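Local atomic coordinates of sulfotransferase (Mycobacterium tuberculosis, PDB entry 2ZQ5), a protein that probably transfers a sulfo group from the donor PAPS to an acceptor substrate. Residues E173-L178 and L230-H235. Residues are numbered along the deposited sequence; the frame is centred on the assembly and turned at random.
Sequences ECWQLL and LKNPSH
C174 packs against L230, N232 and H235 on the tight, buried side of this contact. With SG turned opposite its own carbonyl carbon (chi1 -57°), the sulfur reaches both L230 and H235. It meets the edge of the H235 ring, 3.4 Å from CE1, and lies 3.5 Å from L230 CB. The C174 CB rests against N232 CB. F95 meets the H235 ring edge-to-face, and C174 also touches H212 of helix 206-219. The backbone joins in as well: C174 N donates to K231 O at 3.1 Å.

L230 and K231 end strand 227-231 of the parallel five-stranded sheet, in the strand order 2-3-1-4-5 of this P-loop-like fold. The turn after the strand carries N232. With CG anti to the backbone N (chi1 -160°), its amide reaches the backbone N of W175. OD1 takes a weak bond from that N and sits near the plane of the indole, at its edge. ND2 donates to S234 OG at 2.8 Å, nearly in the amide plane. L178 CD1 touches that same OG.

E173 is partly exposed but firmly bonded. Its OE2 forms a salt bridge with K231 NZ at 2.7 Å. The lysine comes from the anti side, 33° out of the carboxylate plane. NZ is also hydrogen-bonded to OG1 of T104 and of T105, at the start of helix 104-111. This region probably binds the phosphosulfate of PAPS, as in other sulfotransferases. The looser, partly exposed side lies at W175 and P233, which the contact covers little. P233 CD stays 3.8 Å from E173 OE2.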
ATOM      1  N   GLU A 173      -3.235   0.027   3.542  1.00  7.22           N
ATOM      2  CA  GLU A 173      -2.976   0.332   2.143  1.00  7.05           C
ATOM      3  C   GLU A 173      -2.929  -0.944   1.310  1.00  5.65           C
ATOM      4  O   GLU A 173      -2.655  -2.032   1.824  1.00  6.84           O
ATOM      5  CB  GLU A 173      -1.653   1.077   2.002  1.00  6.97           C
ATOM      6  CG  GLU A 173      -1.623   2.429   2.681  1.00  8.97           C
ATOM      7  CD  GLU A 173      -0.314   3.139   2.442  1.00 10.36           C
ATOM      8  OE1 GLU A 173       0.737   2.497   2.632  1.00 12.11           O
ATOM      9  OE2 GLU A 173      -0.335   4.331   2.072  1.00 14.65           O
ATOM     10  N   CYS A 174      -3.159  -0.791   0.010  1.00  5.79           N
ATOM     11  CA  CYS A 174      -3.187  -1.927  -0.905  1.00  5.45           C
ATOM     12  C   CYS A 174      -1.901  -2.730  -1.037  1.00  6.00           C
ATOM     13  O   CYS A 174      -1.949  -3.877  -1.482  1.00  5.65           O
ATOM     14  CB  CYS A 174      -3.641  -1.462  -2.290  1.00  4.94           C
ATOM     15  SG  CYS A 174      -5.265  -0.649  -2.308  1.00  5.52           S
ATOM     16  N   TRP A 175      -0.757  -2.160  -0.662  1.00  5.93           N
ATOM     17  CA  TRP A 175       0.481  -2.927  -0.777  1.00  4.49           C
ATOM     18  C   TRP A 175       0.395  -4.189   0.072  1.00  4.42           C
ATOM     19  O   TRP A 175       1.076  -5.172  -0.209  1.00  5.61           O
ATOM     20  CB  TRP A 175       1.718  -2.100  -0.377  1.00  5.01           C
ATOM     21  CG  TRP A 175       1.771  -1.688   1.059  1.00  6.83           C
ATOM     22  CD1 TRP A 175       1.348  -0.503   1.588  1.00  7.37           C
ATOM     23  CD2 TRP A 175       2.265  -2.466   2.156  1.00  8.13           C
ATOM     24  NE1 TRP A 175       1.547  -0.494   2.949  1.00 10.24           N
ATOM     25  CE2 TRP A 175       2.107  -1.686   3.323  1.00  9.39           C
ATOM     26  CE3 TRP A 175       2.823  -3.747   2.266  1.00  9.14           C
ATOM     27  CZ2 TRP A 175       2.489  -2.146   4.588  1.00  9.83           C
ATOM     28  CZ3 TRP A 175       3.203  -4.204   3.527  1.00  9.89           C
ATOM     29  CH2 TRP A 175       3.033  -3.401   4.670  1.00 10.47           C
ATOM     30  N   GLN A 176      -0.452  -4.167   1.101  1.00  6.10           N
ATOM     31  CA  GLN A 176      -0.608  -5.337   1.958  1.00  5.31           C
ATOM     32  C   GLN A 176      -1.196  -6.502   1.169  1.00  5.16           C
ATOM     33  O   GLN A 176      -1.029  -7.660   1.545  1.00  7.26           O
ATOM     34  CB  GLN A 176      -1.489  -5.006   3.164  1.00  7.31           C
ATOM     35  CG  GLN A 176      -0.750  -4.240   4.248  1.00 10.02           C
ATOM     36  CD  GLN A 176      -0.034  -5.152   5.231  1.00 10.81           C
ATOM     37  OE1 GLN A 176       0.577  -6.152   4.848  1.00 13.45           O
ATOM     38  NE2 GLN A 176      -0.101  -4.804   6.510  1.00 13.43           N
ATOM     39  N   LEU A 177      -1.889  -6.187   0.079  1.00  6.18           N
ATOM     40  CA  LEU A 177      -2.453  -7.221  -0.781  1.00  5.43           C
ATOM     41  C   LEU A 177      -1.523  -7.482  -1.960  1.00  5.73           C
ATOM     42  O   LEU A 177      -1.245  -8.633  -2.287  1.00  5.43           O
ATOM     43  CB  LEU A 177      -3.832  -6.817  -1.311  1.00  5.93           C
ATOM     44  CG  LEU A 177      -4.974  -6.700  -0.302  1.00  5.33           C
ATOM     45  CD1 LEU A 177      -6.219  -6.219  -1.017  1.00  6.84           C
ATOM     46  CD2 LEU A 177      -5.231  -8.052   0.367  1.00  6.87           C
ATOM     47  N   LEU A 178      -1.036  -6.411  -2.586  1.00  5.98           N
ATOM     48  CA  LEU A 178      -0.155  -6.533  -3.745  1.00  6.06           C
ATOM     49  C   LEU A 178       1.160  -7.251  -3.439  1.00  5.99           C
ATOM     50  O   LEU A 178       1.782  -7.827  -4.338  1.00  6.14           O
ATOM     51  CB  LEU A 178       0.118  -5.144  -4.337  1.00  6.33           C
ATOM     52  CG  LEU A 178      -1.118  -4.426  -4.894  1.00  6.01           C
ATOM     53  CD1 LEU A 178      -0.802  -2.961  -5.106  1.00  7.61           C
ATOM     54  CD2 LEU A 178      -1.571  -5.079  -6.193  1.00  7.68           C
ATOM     55  N   LEU A 230     -10.145   2.253  -1.386  1.00  5.81           N
ATOM     56  CA  LEU A 230      -8.754   1.817  -1.310  1.00  5.85           C
ATOM     57  C   LEU A 230      -7.803   3.000  -1.312  1.00  5.82           C
ATOM     58  O   LEU A 230      -8.161   4.091  -1.748  1.00  6.97           O
ATOM     59  CB  LEU A 230      -8.402   0.943  -2.522  1.00  6.82           C
ATOM     60  CG  LEU A 230      -9.180  -0.330  -2.877  1.00  6.73           C
ATOM     61  CD1 LEU A 230      -9.277  -1.217  -1.643  1.00  8.08           C
ATOM     62  CD2 LEU A 230     -10.577   0.012  -3.399  1.00  8.41           C
ATOM     63  N   LYS A 231      -6.590   2.779  -0.815  1.00  6.14           N
ATOM     64  CA  LYS A 231      -5.568   3.820  -0.835  1.00  5.19           C
ATOM     65  C   LYS A 231      -4.197   3.163  -0.917  1.00  5.38           C
ATOM     66  O   LYS A 231      -3.905   2.225  -0.174  1.00  5.99           O
ATOM     67  CB  LYS A 231      -5.647   4.713   0.407  1.00  6.21           C
ATOM     68  CG  LYS A 231      -4.756   5.959   0.314  1.00  7.53           C
ATOM     69  CD  LYS A 231      -3.387   5.772   0.961  1.00  8.77           C
ATOM     70  CE  LYS A 231      -3.477   5.923   2.473  1.00 10.10           C
ATOM     71  NZ  LYS A 231      -2.138   6.125   3.102  1.00 11.73           N
ATOM     72  N   ASN A 232      -3.357   3.652  -1.824  1.00  4.91           N
ATOM     73  CA  ASN A 232      -2.019   3.093  -1.975  1.00  5.15           C
ATOM     74  C   ASN A 232      -1.196   3.865  -2.996  1.00  5.64           C
ATOM     75  O   ASN A 232      -1.728   4.350  -3.992  1.00  6.66           O
ATOM     76  CB  ASN A 232      -2.109   1.636  -2.431  1.00  5.43           C
ATOM     77  CG  ASN A 232      -0.837   0.864  -2.161  1.00  6.04           C
ATOM     78  OD1 ASN A 232      -0.335   0.854  -1.035  1.00  6.35           O
ATOM     79  ND2 ASN A 232      -0.314   0.198  -3.188  1.00  7.20           N
ATOM     80  N   PRO A 233       0.119   3.994  -2.756  1.00  4.95           N
ATOM     81  CA  PRO A 233       0.971   4.715  -3.704  1.00  5.70           C
ATOM     82  C   PRO A 233       1.083   4.031  -5.078  1.00  6.33           C
ATOM     83  O   PRO A 233       1.324   4.696  -6.079  1.00  6.40           O
ATOM     84  CB  PRO A 233       2.320   4.757  -2.988  1.00  7.10           C
ATOM     85  CG  PRO A 233       1.930   4.831  -1.547  1.00  7.82           C
ATOM     86  CD  PRO A 233       0.811   3.810  -1.465  1.00  6.55           C
ATOM     87  N   SER A 234       0.903   2.711  -5.134  1.00  4.79           N
ATOM     88  CA  SER A 234       1.038   1.992  -6.404  1.00  5.53           C
ATOM     89  C   SER A 234       0.073   2.451  -7.490  1.00  5.23           C
ATOM     90  O   SER A 234       0.367   2.344  -8.679  1.00  5.80           O
ATOM     91  CB  SER A 234       0.854   0.484  -6.199  1.00  5.84           C
ATOM     92  OG  SER A 234      -0.505   0.170  -5.935  1.00  6.29           O
ATOM     93  N   HIS A 235      -1.074   2.975  -7.085  1.00  5.64           N
ATOM     94  CA  HIS A 235      -2.070   3.406  -8.048  1.00  4.67           C
ATOM     95  C   HIS A 235      -1.558   4.498  -8.981  1.00  6.34           C
ATOM     96  O   HIS A 235      -2.087   4.688 -10.073  1.00  6.46           O
ATOM     97  CB  HIS A 235      -3.337   3.797  -7.288  1.00  4.76           C
ATOM     98  CG  HIS A 235      -3.878   2.671  -6.461  1.00  4.13           C
ATOM     99  ND1 HIS A 235      -4.402   2.837  -5.198  1.00  7.56           N
ATOM    100  CD2 HIS A 235      -3.901   1.339  -6.705  1.00  3.54           C
ATOM    101  CE1 HIS A 235      -4.715   1.655  -4.696  1.00  2.70           C
ATOM    102  NE2 HIS A 235      -4.421   0.729  -5.590  1.00  7.99           N
TER